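Local coordinates for protein thiamine-monophosphate kinase (Stenotrophomonas maltophilia, PDB 6XEP) that probably catalyses the ATP-dependent phosphorylation of thiamine monophosphate to thiamine diphosphate, the active form of vitamin B1, in a magnesium-dependent reaction, at residues D154-G159 against A218-D223; G159-V164 against L301-R306; T205-L210 against D275-F280; N240-V245 against G312-G317. All coordinates share one frame; numbering follows the deposited sequence.

Contact 1 (D154-G159 against A218-D223); sequences DRAQLG and AHAAVD
Gln157 and His219, which meet across this contact, share one acceptor: the OD2 of Asp160 takes hydrogen bonds from the Gln157 backbone N, from His219 ND1 and from the hydroxyl of Thr281. Three donors thus converge on one carboxylate oxygen, and the His219 bond, with ND1 as donor, ties the imidazole to it. No direct hydrogen bond links the two segments; the rest is van der Waals fit. The aliphatic root of Gln157 lies against the ring, its CG 3.6 Å from His219 ND1, neither squarely over the face nor at the edge. Here the CG of His219 lies anti to its own carbonyl carbon (chi1 -74°), which swings the imidazole over to Gln157. Gln157 is modelled in two conformations; in the one described, NE2 comes 3.2 Å from Arg155 O, a bond that stays doubtful for that reason. Arg155 and His219 each set a methylene against the other's carbonyl: Arg155 CB lies 3.3 Å from His219 O, and His219 CB 3.4 Å from Arg155 O. The Arg155 chain then runs on, extended, away from the strand. Deeper in, the methyl of Ala220 packs against the loop backbone, with Ala220 CB 3.5 Å from Ala156 N and 4.2 Å from Ala156 CB. Ala156 N donates to Ser239 OG, and the Ala156 methyl reaches Ile235 of helix 228-239. The arrangement is a loop packed against strand 220-224, an outermost strand of the sheet within this chain, in a PurM-like C-terminal domain; the strand leads to Asp223, a predicted magnesium ligand.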
loop_
_atom_site.group_PDB
_atom_site.type_symbol
_atom_site.label_atom_id
_atom_site.label_comp_id
_atom_site.label_asym_id
_atom_site.label_seq_id
_atom_site.Cartn_x
_atom_site.Cartn_y
_atom_site.Cartn_z
ATOM N N ASP A 154 -13.437 19.464 9.213
ATOM C CA ASP A 154 -13.234 20.835 9.667
ATOM C C ASP A 154 -14.446 21.731 9.439
ATOM O O ASP A 154 -14.347 22.953 9.615
ATOM C CB ASP A 154 -11.990 21.438 8.993
ATOM C CG ASP A 154 -12.147 21.593 7.486
ATOM O OD1 ASP A 154 -13.021 20.936 6.900
ATOM O OD2 ASP A 154 -11.387 22.371 6.873
ATOM N N ARG A 155 -15.610 21.168 9.122
ATOM C CA ARG A 155 -16.739 22.001 8.733
ATOM C C ARG A 155 -17.935 21.870 9.670
ATOM O O ARG A 155 -19.051 22.235 9.290
ATOM C CB ARG A 155 -17.140 21.694 7.289
ATOM C CG ARG A 155 -16.050 22.128 6.310
ATOM C CD ARG A 155 -16.480 22.064 4.865
ATOM N NE ARG A 155 -15.477 22.681 3.999
ATOM C CZ ARG A 155 -15.312 22.385 2.713
ATOM N NH1 ARG A 155 -16.073 21.459 2.136
ATOM N NH2 ARG A 155 -14.368 23.002 2.011
ATOM N N ALA A 156 -17.733 21.398 10.894
ATOM C CA ALA A 156 -18.817 21.444 11.867
ATOM C C ALA A 156 -19.226 22.896 12.104
ATOM O O ALA A 156 -18.390 23.799 12.073
ATOM C CB ALA A 156 -18.386 20.786 13.175
ATOM N N GLN A 157 -20.524 23.128 12.306
ATOM C CA GLN A 157 -21.073 24.463 12.484
ATOM C C GLN A 157 -21.671 24.594 13.875
ATOM O O GLN A 157 -22.233 23.638 14.409
ATOM C CB GLN A 157 -22.156 24.765 11.439
ATOM C CG GLN A 157 -21.625 24.773 10.019
ATOM C CD GLN A 157 -20.560 25.821 9.830
ATOM O OE1 GLN A 157 -20.788 27.007 10.096
ATOM N NE2 GLN A 157 -19.381 25.398 9.376
ATOM N N LEU A 158 -21.560 25.793 14.448
ATOM C CA LEU A 158 -22.217 26.063 15.717
ATOM C C LEU A 158 -23.700 25.733 15.619
ATOM O O LEU A 158 -24.357 26.048 14.620
ATOM C CB LEU A 158 -22.016 27.537 16.107
ATOM C CG LEU A 158 -20.560 27.973 16.323
ATOM C CD1 LEU A 158 -20.486 29.411 16.821
ATOM C CD2 LEU A 158 -19.835 27.054 17.291
ATOM N N GLY A 159 -24.228 25.088 16.660
ATOM C CA GLY A 159 -25.605 24.644 16.659
ATOM C C GLY A 159 -25.873 23.282 16.037
ATOM O O GLY A 159 -27.008 22.792 16.138
ATOM N N ALA A 218 -24.981 16.087 5.996
ATOM C CA ALA A 218 -24.090 16.368 7.110
ATOM C C ALA A 218 -23.148 17.515 6.776
ATOM O O ALA A 218 -22.960 17.874 5.614
ATOM C CB ALA A 218 -23.272 15.125 7.483
ATOM N N HIS A 219 -22.554 18.086 7.819
ATOM C CA HIS A 219 -21.558 19.142 7.684
ATOM C C HIS A 219 -20.134 18.636 7.825
ATOM O O HIS A 219 -19.234 19.110 7.119
ATOM C CB HIS A 219 -21.801 20.228 8.737
ATOM C CG HIS A 219 -22.977 21.105 8.443
ATOM N ND1 HIS A 219 -23.639 21.813 9.425
ATOM C CD2 HIS A 219 -23.591 21.416 7.279
ATOM C CE1 HIS A 219 -24.626 22.504 8.879
ATOM N NE2 HIS A 219 -24.610 22.291 7.576
ATOM N N ALA A 220 -19.908 17.709 8.751
ATOM C CA ALA A 220 -18.583 17.173 9.025
ATOM C C ALA A 220 -18.736 15.724 9.450
ATOM O O ALA A 220 -19.787 15.318 9.954
ATOM C CB ALA A 220 -17.864 17.983 10.108
ATOM N N ALA A 221 -17.681 14.944 9.246
ATOM C CA ALA A 221 -17.731 13.536 9.610
ATOM C C ALA A 221 -16.329 13.037 9.930
ATOM O O ALA A 221 -15.330 13.591 9.475
ATOM C CB ALA A 221 -18.344 12.683 8.477
ATOM N N VAL A 222 -16.276 11.946 10.692
ATOM C CA VAL A 222 -15.023 11.283 11.026
ATOM C C VAL A 222 -15.370 9.830 11.294
ATOM O O VAL A 222 -16.482 9.523 11.716
ATOM C CB VAL A 222 -14.347 11.964 12.247
ATOM C CG1 VAL A 222 -15.213 11.817 13.510
ATOM C CG2 VAL A 222 -12.969 11.390 12.490
ATOM N N ASP A 223 -14.431 8.921 11.043
ATOM C CA ASP A 223 -14.725 7.565 11.470
ATOM C C ASP A 223 -14.167 7.328 12.867
ATOM O O ASP A 223 -13.166 7.933 13.278
ATOM C CB ASP A 223 -14.273 6.509 10.451
ATOM C CG ASP A 223 -12.820 6.190 10.507
ATOM O OD1 ASP A 223 -12.017 7.113 10.762
ATOM O OD2 ASP A 223 -12.491 4.990 10.235
#

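Contact 2 (G159-V164 against L301-R306); sequences GDDIWV and LTRIGR
Strands 161-164 and 301-306 run antiparallel at 147°, and a classic beta bulge sets Ile304 and Gly305 together opposite Ile162. Ile162 N donates to Gly305 O at 2.9 Å, while Ile162 O takes a short bond from Ile304 N (2.8 Å) and a weak one from Gly305 N. Beyond the bulge Val164 and Thr302 exchange a regular pair of bonds, and water 2 links Val164 O to Thr302 OG1. On the face carrying Asp161, Trp163 and Arg303, the root of the arginine lies over the indole: Arg303 CB stands 3.8 Å from the centroid of the six-membered ring of Trp163, 6° off its normal, a CH-pi contact. Leu301 O comes to the rim of that ring, near its plane. With its CG anti to the backbone N (chi1 -173°), Arg303 then passes Asp161, Arg303 CD 3.4 Å from Asp161 CG. Their charged ends meet through water 1, which donates to Asp161 OD1 (2.7 Å) and to Gly305 O and accepts from Arg303 NH1. Asp161 OD2 forms a salt bridge with Arg287. On the face of Ile162 and Val164, the end of Ile304 crosses both side chains at about a right angle, with Ile162 CG2 3.9 Å from Ile304 CG1 and Val164 CG1 3.8 Å from Ile304 CG2. Pro251 packs on Val164 and Ile304, and the ring of Phe280 meets Trp163 nearly parallel. The chemistry is thus divided: one face is mainly aliphatic, while the other ends in a water-mediated ion network where two arginines probably share, and stabilise, the charge of Asp161.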
loop_
_atom_site.group_PDB
_atom_site.type_symbol
_atom_site.label_atom_id
_atom_site.label_comp_id
_atom_site.label_asym_id
_atom_site.label_seq_id
_atom_site.Cartn_x
_atom_site.Cartn_y
_atom_site.Cartn_z
ATOM N N GLY A 159 -24.228 25.088 16.660
ATOM C CA GLY A 159 -25.605 24.644 16.659
ATOM C C GLY A 159 -25.873 23.282 16.037
ATOM O O GLY A 159 -27.008 22.792 16.138
ATOM N N ASP A 160 -24.879 22.640 15.414
ATOM C CA ASP A 160 -25.097 21.315 14.835
ATOM C C ASP A 160 -25.457 20.295 15.915
ATOM O O ASP A 160 -24.981 20.367 17.051
ATOM C CB ASP A 160 -23.843 20.818 14.110
ATOM C CG ASP A 160 -23.650 21.438 12.740
ATOM O OD1 ASP A 160 -24.513 22.236 12.301
ATOM O OD2 ASP A 160 -22.624 21.112 12.099
ATOM N N ASP A 161 -26.281 19.320 15.539
ATOM C CA ASP A 161 -26.360 18.074 16.295
ATOM C C ASP A 161 -25.146 17.203 15.974
ATOM O O ASP A 161 -24.613 17.239 14.866
ATOM C CB ASP A 161 -27.624 17.285 15.947
ATOM C CG ASP A 161 -28.903 18.013 16.305
ATOM O OD1 ASP A 161 -28.929 18.677 17.359
ATOM O OD2 ASP A 161 -29.902 17.892 15.541
ATOM N N ILE A 162 -24.741 16.385 16.939
ATOM C CA ILE A 162 -23.744 15.341 16.735
ATOM C C ILE A 162 -24.478 14.009 16.664
ATOM O O ILE A 162 -25.363 13.741 17.493
ATOM C CB ILE A 162 -22.706 15.335 17.871
ATOM C CG1 ILE A 162 -22.031 16.711 17.998
ATOM C CG2 ILE A 162 -21.620 14.275 17.625
ATOM C CD1 ILE A 162 -21.033 16.762 19.156
ATOM N N TRP A 163 -24.100 13.171 15.693
ATOM C CA TRP A 163 -24.720 11.870 15.446
ATOM C C TRP A 163 -23.651 10.797 15.372
ATOM O O TRP A 163 -22.510 11.072 15.016
ATOM C CB TRP A 163 -25.491 11.831 14.117
ATOM C CG TRP A 163 -26.679 12.758 14.037
ATOM C CD1 TRP A 163 -26.662 14.099 13.765
ATOM C CD2 TRP A 163 -28.053 12.403 14.222
ATOM N NE1 TRP A 163 -27.937 14.597 13.775
ATOM C CE2 TRP A 163 -28.814 13.575 14.041
ATOM C CE3 TRP A 163 -28.713 11.202 14.515
ATOM C CZ2 TRP A 163 -30.212 13.591 14.152
ATOM C CZ3 TRP A 163 -30.096 11.212 14.623
ATOM C CH2 TRP A 163 -30.835 12.408 14.448
ATOM N N VAL A 164 -24.038 9.552 15.652
ATOM C CA VAL A 164 -23.129 8.432 15.442
ATOM C C VAL A 164 -23.921 7.221 14.950
ATOM O O VAL A 164 -25.075 7.012 15.332
ATOM C CB VAL A 164 -22.315 8.100 16.721
ATOM C CG1 VAL A 164 -23.205 7.542 17.826
ATOM C CG2 VAL A 164 -21.155 7.149 16.389
ATOM N N LEU A 301 -28.983 5.472 13.623
ATOM C CA LEU A 301 -28.290 6.752 13.744
ATOM C C LEU A 301 -28.816 7.430 14.997
ATOM O O LEU A 301 -30.027 7.653 15.115
ATOM C CB LEU A 301 -28.522 7.645 12.525
ATOM C CG LEU A 301 -28.159 6.974 11.194
ATOM C CD1 LEU A 301 -28.685 7.802 10.022
ATOM C CD2 LEU A 301 -26.644 6.769 11.106
ATOM N N THR A 302 -27.915 7.759 15.915
ATOM C CA THR A 302 -28.288 8.214 17.245
ATOM C C THR A 302 -27.745 9.615 17.477
ATOM O O THR A 302 -26.548 9.851 17.314
ATOM C CB THR A 302 -27.769 7.244 18.306
ATOM O OG1 THR A 302 -28.316 5.950 18.030
ATOM C CG2 THR A 302 -28.195 7.688 19.726
ATOM N N ARG A 303 -28.631 10.539 17.856
ATOM C CA ARG A 303 -28.216 11.898 18.192
ATOM C C ARG A 303 -27.621 11.893 19.599
ATOM O O ARG A 303 -28.307 11.554 20.569
ATOM C CB ARG A 303 -29.402 12.853 18.082
ATOM C CG ARG A 303 -29.071 14.338 18.244
ATOM C CD ARG A 303 -30.240 15.243 17.835
ATOM N NE ARG A 303 -31.470 14.886 18.531
ATOM C CZ ARG A 303 -31.794 15.339 19.740
ATOM N NH1 ARG A 303 -30.974 16.167 20.383
ATOM N NH2 ARG A 303 -32.936 14.957 20.309
ATOM N N ILE A 304 -26.346 12.258 19.712
ATOM C CA ILE A 304 -25.611 12.092 20.956
ATOM C C ILE A 304 -25.108 13.403 21.548
ATOM O O ILE A 304 -24.551 13.389 22.651
ATOM C CB ILE A 304 -24.436 11.109 20.781
ATOM C CG1 ILE A 304 -23.455 11.601 19.701
ATOM C CG2 ILE A 304 -24.960 9.717 20.450
ATOM C CD1 ILE A 304 -22.119 10.870 19.719
ATOM N N GLY A 305 -25.274 14.532 20.873
ATOM C CA GLY A 305 -24.664 15.748 21.384
ATOM C C GLY A 305 -24.871 16.923 20.463
ATOM O O GLY A 305 -25.733 16.900 19.582
ATOM N N ARG A 306 -24.048 17.953 20.673
ATOM C CA ARG A 306 -24.220 19.219 19.979
ATOM C C ARG A 306 -22.873 19.914 19.834
ATOM O O ARG A 306 -21.943 19.683 20.619
ATOM C CB ARG A 306 -25.187 20.149 20.724
ATOM C CG ARG A 306 -24.627 20.609 22.047
ATOM C CD ARG A 306 -25.682 21.170 22.985
ATOM N NE ARG A 306 -25.120 21.340 24.328
ATOM C CZ ARG A 306 -24.448 22.414 24.735
ATOM N NH1 ARG A 306 -24.262 23.436 23.913
ATOM N NH2 ARG A 306 -23.971 22.475 25.972
HETATM O O HOH W 1 -28.498 17.494 19.741
HETATM O O HOH W 2 -26.529 4.835 16.455
#

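Contact 3 (T205-L210 against D275-F280); sequences TPRVTL and DYELCF
This contact belongs to the PurM-like C-terminal domain, where the lead-in to helix 208-214 docks on strand 277-282 of the mixed sheet. Arg207, the N-cap residue, is also the centre of an inverse gamma turn, closed by a weak bond from Val208 N to Pro206 O. Its side chain, bent at chi2 (-61°), turns back to grip Glu277 side-on in a two-nitrogen salt bridge: Arg207 NE meets Glu277 OE1 at 2.8 Å, and Arg207 NH2 meets Glu277 OE2 at 2.8 Å. Both bonds are nearly straight, on the syn sides of the carboxylate, whose plane lies 28° from the guanidinium. Thr205 CB lies over the rim of one guanidinium face, 3.6 Å above the plane of Arg207. Glu277 is held further by Ser165 OG at OE1 and Arg200 at OE2, so its buried charge is probably well balanced. Tyr276 and Glu277 both face Val224 in a G1 beta bulge, and the Tyr276 side chain comes within about 3 Å of that of Ser225, a predicted ATP-binding residue. Leu210, CG anti to the backbone N (chi1 175°), slides past Leu278 in the opposite direction, with Leu210 CD2 4.0 Å from Leu278 CD1. Helix 287-297 packs on Leu210 and Phe280. Water 4 joins the two backbones, accepting from Arg207 N at 2.8 Å and donating to Tyr276 O at 2.7 Å.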
loop_
_atom_site.group_PDB
_atom_site.type_symbol
_atom_site.label_atom_id
_atom_site.label_comp_id
_atom_site.label_asym_id
_atom_site.label_seq_id
_atom_site.Cartn_x
_atom_site.Cartn_y
_atom_site.Cartn_z
ATOM N N THR A 205 -18.170 -3.520 10.740
ATOM C CA THR A 205 -18.886 -3.234 9.496
ATOM C C THR A 205 -18.598 -1.808 9.027
ATOM O O THR A 205 -19.088 -0.849 9.660
ATOM C CB THR A 205 -20.390 -3.435 9.689
ATOM O OG1 THR A 205 -20.634 -4.765 10.180
ATOM C CG2 THR A 205 -21.118 -3.267 8.354
ATOM N N PRO A 206 -17.848 -1.600 7.942
ATOM C CA PRO A 206 -17.596 -0.225 7.489
ATOM C C PRO A 206 -18.865 0.368 6.905
ATOM O O PRO A 206 -19.562 -0.291 6.143
ATOM C CB PRO A 206 -16.506 -0.388 6.427
ATOM C CG PRO A 206 -16.758 -1.784 5.835
ATOM C CD PRO A 206 -17.226 -2.607 7.047
ATOM N N ARG A 207 -19.174 1.611 7.282
ATOM C CA ARG A 207 -20.465 2.184 6.910
ATOM C C ARG A 207 -20.353 2.958 5.596
ATOM O O ARG A 207 -20.605 4.164 5.519
ATOM C CB ARG A 207 -21.002 3.057 8.040
ATOM C CG ARG A 207 -21.009 2.358 9.397
ATOM C CD ARG A 207 -21.908 1.110 9.396
ATOM N NE ARG A 207 -22.062 0.631 10.765
ATOM C CZ ARG A 207 -22.681 -0.490 11.102
ATOM N NH1 ARG A 207 -23.221 -1.263 10.149
ATOM N NH2 ARG A 207 -22.744 -0.832 12.391
ATOM N N VAL A 208 -19.964 2.223 4.546
ATOM C CA VAL A 208 -19.721 2.848 3.242
ATOM C C VAL A 208 -21.011 3.453 2.683
ATOM O O VAL A 208 -21.023 4.590 2.191
ATOM C CB VAL A 208 -19.107 1.832 2.258
ATOM C CG1 VAL A 208 -18.887 2.491 0.903
ATOM C CG2 VAL A 208 -17.769 1.272 2.800
ATOM N N THR A 209 -22.113 2.698 2.725
ATOM C CA THR A 209 -23.363 3.224 2.171
ATOM C C THR A 209 -23.790 4.506 2.882
ATOM O O THR A 209 -24.198 5.479 2.235
ATOM C CB THR A 209 -24.471 2.167 2.255
ATOM O OG1 THR A 209 -24.026 0.978 1.598
ATOM C CG2 THR A 209 -25.721 2.664 1.558
ATOM N N LEU A 210 -23.678 4.539 4.206
ATOM C CA LEU A 210 -23.953 5.777 4.932
ATOM C C LEU A 210 -23.040 6.904 4.465
ATOM O O LEU A 210 -23.499 8.022 4.195
ATOM C CB LEU A 210 -23.784 5.557 6.430
ATOM C CG LEU A 210 -23.918 6.801 7.317
ATOM C CD1 LEU A 210 -25.315 7.380 7.262
ATOM C CD2 LEU A 210 -23.596 6.382 8.764
ATOM N N ASP A 275 -14.264 0.701 16.761
ATOM C CA ASP A 275 -15.693 0.618 16.438
ATOM C C ASP A 275 -15.919 0.595 14.933
ATOM O O ASP A 275 -16.757 -0.172 14.432
ATOM C CB ASP A 275 -16.448 1.796 17.028
ATOM C CG ASP A 275 -16.450 1.800 18.540
ATOM O OD1 ASP A 275 -16.909 0.803 19.146
ATOM O OD2 ASP A 275 -16.031 2.825 19.114
ATOM N N TYR A 276 -15.169 1.426 14.206
ATOM C CA TYR A 276 -15.350 1.655 12.771
ATOM C C TYR A 276 -16.798 2.047 12.468
ATOM O O TYR A 276 -17.411 1.600 11.499
ATOM C CB TYR A 276 -14.852 0.440 11.953
ATOM C CG TYR A 276 -13.360 0.302 12.193
ATOM C CD1 TYR A 276 -12.489 1.252 11.689
ATOM C CD2 TYR A 276 -12.833 -0.718 12.998
ATOM C CE1 TYR A 276 -11.114 1.178 11.922
ATOM C CE2 TYR A 276 -11.453 -0.800 13.239
ATOM C CZ TYR A 276 -10.605 0.154 12.698
ATOM O OH TYR A 276 -9.241 0.127 12.924
ATOM N N GLU A 277 -17.331 2.935 13.304
ATOM C CA GLU A 277 -18.586 3.632 13.067
ATOM C C GLU A 277 -18.278 5.016 12.514
ATOM O O GLU A 277 -17.125 5.428 12.466
ATOM C CB GLU A 277 -19.401 3.716 14.365
ATOM C CG GLU A 277 -19.811 2.338 14.884
ATOM C CD GLU A 277 -20.895 1.655 14.026
ATOM O OE1 GLU A 277 -21.334 2.211 12.985
ATOM O OE2 GLU A 277 -21.331 0.544 14.407
ATOM N N LEU A 278 -19.311 5.728 12.061
ATOM C CA LEU A 278 -19.139 7.091 11.561
ATOM C C LEU A 278 -19.783 8.067 12.535
ATOM O O LEU A 278 -20.932 7.872 12.932
ATOM C CB LEU A 278 -19.778 7.271 10.179
ATOM C CG LEU A 278 -19.095 6.632 8.980
ATOM C CD1 LEU A 278 -19.788 7.105 7.684
ATOM C CD2 LEU A 278 -17.623 7.004 8.962
ATOM N N CYS A 279 -19.053 9.111 12.906
ATOM C CA CYS A 279 -19.594 10.201 13.720
ATOM C C CYS A 279 -19.678 11.433 12.839
ATOM O O CYS A 279 -18.715 11.751 12.125
ATOM C CB CYS A 279 -18.709 10.461 14.946
ATOM S SG CYS A 279 -19.227 11.858 15.949
ATOM N N PHE A 280 -20.832 12.109 12.843
ATOM C CA PHE A 280 -20.978 13.276 11.979
ATOM C C PHE A 280 -21.791 14.355 12.673
ATOM O O PHE A 280 -22.443 14.120 13.692
ATOM C CB PHE A 280 -21.598 12.915 10.614
ATOM C CG PHE A 280 -22.931 12.230 10.696
ATOM C CD1 PHE A 280 -23.011 10.868 10.938
ATOM C CD2 PHE A 280 -24.108 12.947 10.484
ATOM C CE1 PHE A 280 -24.235 10.219 10.988
ATOM C CE2 PHE A 280 -25.349 12.312 10.528
ATOM C CZ PHE A 280 -25.409 10.934 10.783
HETATM O O HOH W 3 -18.666 -1.108 12.468
HETATM O O HOH W 4 -17.448 2.866 9.104
#

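Contact 4 (N240-V245 against G312-G317); sequences NVAAHV and GVHVDG
His244 and His314 sit at matching positions on two parallel strands and stack their imidazoles face to face, centroids 4.0 Å apart and planes at 23°. The side chains lie side by side and point the same way; the nearest approach is His244 CE1 to His314 CD2, 3.4 Å. With chi1 near -60° and chi2 at 62°, the His314 ring also brings ND1 back to its own strand's Gly312 O and across to Ala243 O, two weak bonds consistent with this ring rotation. Water 6 lies between His244 ND1 and Gly317 N, accepting from the latter.

Backbone hydrogen bonds pass alternately from one strand to the other: Ala243 N to Gly312 O, His314 N to Ala243 O (2.7 Å), Val245 N to His314 O (2.9 Å), then, just past the strand, Asp316 N to Val245 O (3.0 Å). Water 5 accepts from Gly312 N and probably also bonds Val241 O.

Apolar contacts are looser. Val245 CG2 reaches Val313 CG1 at 4.3 Å, and Ala243 CB approaches Val313 CG2 on the same face. On the histidine face, Ala242 CB lies 3.7 Å from His314 CE1.

In the mixed sheet of the PurM-like C-terminal domain, strand 312-315 is outermost within this chain, and strand 242-245 lies between it and strand 301-308. Leu229 and Leu232 of helix 228-239 pack on the valine face, joined at Val315 by Arg266 and Leu270 of helix 262-271.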
loop_
_atom_site.group_PDB
_atom_site.type_symbol
_atom_site.label_atom_id
_atom_site.label_comp_id
_atom_site.label_asym_id
_atom_site.label_seq_id
_atom_site.Cartn_x
_atom_site.Cartn_y
_atom_site.Cartn_z
ATOM N N ASN A 240 -12.650 24.195 14.959
ATOM C CA ASN A 240 -12.515 25.315 15.911
ATOM C C ASN A 240 -13.797 25.528 16.725
ATOM O O ASN A 240 -14.287 26.658 16.879
ATOM C CB ASN A 240 -12.113 26.614 15.193
ATOM C CG ASN A 240 -11.664 27.722 16.162
ATOM O OD1 ASN A 240 -11.025 27.458 17.184
ATOM N ND2 ASN A 240 -11.982 28.970 15.821
ATOM N N VAL A 241 -14.339 24.432 17.271
ATOM C CA VAL A 241 -15.598 24.471 18.017
ATOM C C VAL A 241 -15.491 23.556 19.227
ATOM O O VAL A 241 -14.583 22.735 19.335
ATOM C CB VAL A 241 -16.809 24.047 17.166
ATOM C CG1 VAL A 241 -16.995 24.990 15.982
ATOM C CG2 VAL A 241 -16.636 22.567 16.718
ATOM N N ALA A 242 -16.458 23.688 20.126
ATOM C CA ALA A 242 -16.633 22.684 21.167
ATOM C C ALA A 242 -17.618 21.623 20.703
ATOM O O ALA A 242 -18.586 21.905 19.984
ATOM C CB ALA A 242 -17.149 23.296 22.474
ATOM N N ALA A 243 -17.360 20.393 21.127
ATOM C CA ALA A 243 -18.294 19.288 20.963
ATOM C C ALA A 243 -18.765 18.834 22.337
ATOM O O ALA A 243 -17.949 18.591 23.236
ATOM C CB ALA A 243 -17.637 18.129 20.207
ATOM N N HIS A 244 -20.070 18.749 22.519
ATOM C CA HIS A 244 -20.631 18.333 23.794
ATOM C C HIS A 244 -21.316 16.991 23.572
ATOM O O HIS A 244 -22.122 16.861 22.650
ATOM C CB HIS A 244 -21.603 19.381 24.328
ATOM C CG HIS A 244 -20.919 20.593 24.897
ATOM N ND1 HIS A 244 -20.622 20.718 26.234
ATOM C CD2 HIS A 244 -20.432 21.707 24.298
ATOM C CE1 HIS A 244 -20.012 21.874 26.445
ATOM N NE2 HIS A 244 -19.875 22.487 25.281
ATOM N N VAL A 245 -20.961 15.993 24.384
ATOM C CA VAL A 245 -21.517 14.642 24.291
ATOM C C VAL A 245 -22.337 14.358 25.538
ATOM O O VAL A 245 -21.851 14.524 26.665
ATOM C CB VAL A 245 -20.415 13.580 24.146
ATOM C CG1 VAL A 245 -21.025 12.176 24.240
ATOM C CG2 VAL A 245 -19.677 13.746 22.847
ATOM N N GLY A 312 -12.859 21.959 22.409
ATOM C CA GLY A 312 -12.635 20.631 22.941
ATOM C C GLY A 312 -13.895 19.785 23.014
ATOM O O GLY A 312 -15.022 20.273 22.934
ATOM N N VAL A 313 -13.679 18.481 23.189
ATOM C CA VAL A 313 -14.774 17.543 23.415
ATOM C C VAL A 313 -15.127 17.530 24.889
ATOM O O VAL A 313 -14.248 17.494 25.752
ATOM C CB VAL A 313 -14.398 16.133 22.945
ATOM C CG1 VAL A 313 -15.642 15.240 23.014
ATOM C CG2 VAL A 313 -13.900 16.205 21.571
ATOM N N HIS A 314 -16.418 17.578 25.178
ATOM C CA HIS A 314 -16.918 17.570 26.536
ATOM C C HIS A 314 -17.774 16.326 26.694
ATOM O O HIS A 314 -18.423 15.884 25.741
ATOM C CB HIS A 314 -17.778 18.785 26.859
ATOM C CG HIS A 314 -17.081 20.102 26.729
ATOM N ND1 HIS A 314 -16.561 20.558 25.534
ATOM C CD2 HIS A 314 -16.901 21.099 27.624
ATOM C CE1 HIS A 314 -16.050 21.764 25.715
ATOM N NE2 HIS A 314 -16.244 22.115 26.973
ATOM N N VAL A 315 -17.749 15.762 27.893
ATOM C CA VAL A 315 -18.682 14.717 28.288
ATOM C C VAL A 315 -19.457 15.257 29.467
ATOM O O VAL A 315 -18.862 15.617 30.496
ATOM C CB VAL A 315 -17.989 13.398 28.664
ATOM C CG1 VAL A 315 -19.035 12.373 29.054
ATOM C CG2 VAL A 315 -17.126 12.865 27.522
ATOM N N ASP A 316 -20.783 15.307 29.328
ATOM C CA ASP A 316 -21.636 15.814 30.394
ATOM C C ASP A 316 -21.119 17.159 30.912
ATOM O O ASP A 316 -21.090 17.421 32.115
ATOM C CB ASP A 316 -21.744 14.777 31.514
ATOM C CG ASP A 316 -22.319 13.448 31.021
ATOM O OD1 ASP A 316 -22.833 13.389 29.872
ATOM O OD2 ASP A 316 -22.231 12.450 31.772
ATOM N N GLY A 317 -20.669 18.009 29.984
ATOM C CA GLY A 317 -20.266 19.367 30.302
ATOM C C GLY A 317 -18.792 19.572 30.619
ATOM O O GLY A 317 -18.353 20.728 30.712
HETATM O O HOH W 5 -11.808 22.655 19.812
HETATM O O HOH W 6 -21.002 17.955 27.236
#

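All four contacts reach one mixed sheet of the C-terminal domain; contacts 2 and 4 pair its strands, while contacts 1 and 3 dock a loop and a helix start on it. Contacts 2 and 3 meet where strands 161-165 and 277-282 are neighbours, with Trp163 N 2.8 Å from Phe280 O; contacts 2 and 4 meet through Arg306 O, 2.8 Å from His244 N. Contact 1 shares Gly159 with contact 2 and touches contact 3 through Val222 N, 2.8 Å from Cys279 O. The predicted nucleotide and magnesium site lies toward contacts 1 and 3: Asp223 belongs to contact 1, whereas the Val313 side chain of contact 4 is about 12 Å from that of Asp226.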